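Local coordinates for protein adenosylmethionine-8-amino-7-oxononanoate aminotransferase (Methanocaldococcus jannaschii, PDB 6ZHK) that probably transfers the amino group of S-adenosyl-L-methionine to 7-keto-8-aminopelargonic acid during biotin biosynthesis, with pyridoxal 5'-phosphate as cofactor, at residues A[103-108]-A[116-121]. Numbering follows the deposited sequence.
With MG (magnesium ion), chain C.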
loop_
_atom_site.group_PDB
_atom_site.type_symbol
_atom_site.label_atom_id
_atom_site.label_comp_id
_atom_site.label_asym_id
_atom_site.label_seq_id
_atom_site.Cartn_x
_atom_site.Cartn_y
_atom_site.Cartn_z
ATOM N N LYS A 103 8.752 15.192 12.150
ATOM C CA LYS A 103 9.047 16.592 12.442
ATOM C C LYS A 103 9.529 17.307 11.169
ATOM O O LYS A 103 9.142 18.438 10.903
ATOM C CB LYS A 103 10.080 16.667 13.561
ATOM C CG LYS A 103 10.574 18.104 13.852
ATOM C CD LYS A 103 11.313 18.183 15.197
ATOM C CE LYS A 103 12.024 19.507 15.435
ATOM N NZ LYS A 103 11.231 20.642 14.924
ATOM N N LYS A 104 10.391 16.675 10.380
ATOM C CA LYS A 104 10.860 17.352 9.179
ATOM C C LYS A 104 9.709 17.643 8.217
ATOM O O LYS A 104 9.666 18.701 7.588
ATOM C CB LYS A 104 11.891 16.504 8.432
ATOM C CG LYS A 104 13.255 16.300 9.093
ATOM C CD LYS A 104 14.063 17.553 9.385
ATOM C CE LYS A 104 15.543 17.212 9.580
ATOM N NZ LYS A 104 16.188 18.246 10.415
ATOM N N LEU A 105 8.805 16.667 8.032
ATOM C CA LEU A 105 7.672 16.822 7.117
ATOM C C LEU A 105 6.744 17.948 7.573
ATOM O O LEU A 105 6.322 18.722 6.734
ATOM C CB LEU A 105 6.887 15.502 7.005
ATOM C CG LEU A 105 7.604 14.444 6.170
ATOM C CD1 LEU A 105 6.904 13.087 6.277
ATOM C CD2 LEU A 105 7.796 14.859 4.715
ATOM N N VAL A 106 6.461 18.059 8.888
ATOM C CA VAL A 106 5.604 19.113 9.404
ATOM C C VAL A 106 6.280 20.463 9.126
ATOM O O VAL A 106 5.595 21.410 8.676
ATOM C CB VAL A 106 5.268 18.843 10.894
ATOM C CG1 VAL A 106 4.672 20.058 11.617
ATOM C CG2 VAL A 106 4.284 17.627 11.031
ATOM N N ASP A 107 7.606 20.495 9.410
ATOM C CA ASP A 107 8.387 21.737 9.278
ATOM C C ASP A 107 8.489 22.198 7.826
ATOM O O ASP A 107 8.529 23.395 7.599
ATOM C CB ASP A 107 9.776 21.636 9.932
ATOM C CG ASP A 107 9.711 21.608 11.449
ATOM O OD1 ASP A 107 8.589 21.933 12.025
ATOM O OD2 ASP A 107 10.727 21.216 12.051
ATOM N N ILE A 108 8.588 21.294 6.840
ATOM C CA ILE A 108 8.728 21.799 5.477
ATOM C C ILE A 108 7.399 22.038 4.784
ATOM O O ILE A 108 7.404 22.555 3.676
ATOM C CB ILE A 108 9.566 20.899 4.569
ATOM C CG1 ILE A 108 8.976 19.493 4.542
ATOM C CG2 ILE A 108 11.039 20.933 4.951
ATOM C CD1 ILE A 108 9.697 18.628 3.548
ATOM N N VAL A 116 1.083 13.931 10.960
ATOM C CA VAL A 116 1.586 13.058 9.898
ATOM C C VAL A 116 1.057 11.649 10.176
ATOM O O VAL A 116 1.284 11.147 11.279
ATOM C CB VAL A 116 3.149 13.016 9.882
ATOM C CG1 VAL A 116 3.652 11.892 8.975
ATOM C CG2 VAL A 116 3.694 14.341 9.405
ATOM N N PHE A 117 0.341 11.062 9.203
ATOM C CA PHE A 117 -0.081 9.675 9.302
ATOM C C PHE A 117 0.593 8.957 8.134
ATOM O O PHE A 117 0.316 9.266 6.969
ATOM C CB PHE A 117 -1.619 9.599 9.140
ATOM C CG PHE A 117 -2.166 8.259 9.538
ATOM C CD1 PHE A 117 -1.960 7.135 8.744
ATOM C CD2 PHE A 117 -2.837 8.134 10.740
ATOM C CE1 PHE A 117 -2.387 5.873 9.179
ATOM C CE2 PHE A 117 -3.302 6.891 11.163
ATOM C CZ PHE A 117 -3.029 5.767 10.408
ATOM N N TYR A 118 1.402 7.923 8.421
ATOM C CA TYR A 118 2.203 7.297 7.382
ATOM C C TYR A 118 1.485 6.112 6.750
ATOM O O TYR A 118 0.671 5.466 7.382
ATOM C CB TYR A 118 3.457 6.671 7.999
ATOM C CG TYR A 118 4.497 7.703 8.455
ATOM C CD1 TYR A 118 5.189 8.458 7.514
ATOM C CD2 TYR A 118 4.811 7.870 9.811
ATOM C CE1 TYR A 118 6.175 9.363 7.923
ATOM C CE2 TYR A 118 5.798 8.749 10.227
ATOM C CZ TYR A 118 6.451 9.519 9.280
ATOM O OH TYR A 118 7.441 10.395 9.627
ATOM N N SER A 119 1.852 5.812 5.498
ATOM C CA SER A 119 1.415 4.620 4.789
ATOM C C SER A 119 2.493 4.306 3.747
ATOM O O SER A 119 3.569 4.922 3.770
ATOM C CB SER A 119 0.044 4.806 4.146
ATOM O OG SER A 119 0.026 5.871 3.214
ATOM N N GLU A 120 2.215 3.370 2.833
ATOM C CA GLU A 120 3.236 2.926 1.895
ATOM C C GLU A 120 3.071 3.536 0.511
ATOM O O GLU A 120 4.069 3.854 -0.089
ATOM C CB GLU A 120 3.262 1.402 1.764
ATOM C CG GLU A 120 3.917 0.753 2.968
ATOM C CD GLU A 120 3.116 0.817 4.253
ATOM O OE1 GLU A 120 1.911 0.399 4.223
ATOM O OE2 GLU A 120 3.676 1.362 5.249
ATOM N N ASP A 121 1.833 3.758 0.032
ATOM C CA ASP A 121 1.615 4.135 -1.367
ATOM C C ASP A 121 0.676 5.338 -1.378
ATOM O O ASP A 121 -0.146 5.468 -0.463
ATOM C CB ASP A 121 0.922 3.012 -2.158
ATOM C CG ASP A 121 1.816 1.785 -2.240
ATOM O OD1 ASP A 121 3.056 1.971 -2.292
ATOM O OD2 ASP A 121 1.286 0.633 -2.248
HETATM MG MG MG C . 3.517 21.949 8.164
HETATM O O HOH W 1 3.786 23.065 9.952
#
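V116 pushes one methyl group into the shallow notch between L105 and V106, a compact instance of a helix settling on a strand through a branched side chain. The bump is V116 CG2, which meets V106 CG2 at 3.7 Å and lies 4.2 Å from L105 CB, so that two consecutive helix residues form the walls of the hollow. With CG1 of V116 anti to the backbone N (chi1 168°), its two methyls divide the work. CG2 goes to the helix, while CG1 lies over one face of the Y118 ring, 3.6 Å from its plane and nearer the rim than the centre. The ring in turn offers CE1 to L105 CD1, 4.1 Å away and approached obliquely. L105 thus straddles both strand residues, its CB near V116 and its tip near Y118.

The axes of helical segment 103-108 and strand segment 116-119 come within 9.8 Å, their N-to-C directions 121° apart, a spacing bridged by one layer of side chains. A102 of the same helix also packs on V116 and Y118, and L353 of helix 343-358 and L303 extend the apolar surroundings of L105. The strand lies at one end of the sheet within its chain, pairing with strand 311-315, and V116 also makes backbone hydrogen bonds to the second subunit.

Polar groups are dealt with around this core. The Y118 hydroxyl bonds to S98 O, and V106, whose CG2 touches V116, gives its carbonyl O to magnesium at 2.2 Å. T109 OG1, P110 O, L113 O and a water complete that site, linking the C-terminal part of the helix to the connection that leads into the strand. The contact itself is therefore purely hydrophobic: the fit of methyls and ring joins the elements, while the metal probably helps to hold that connection in place.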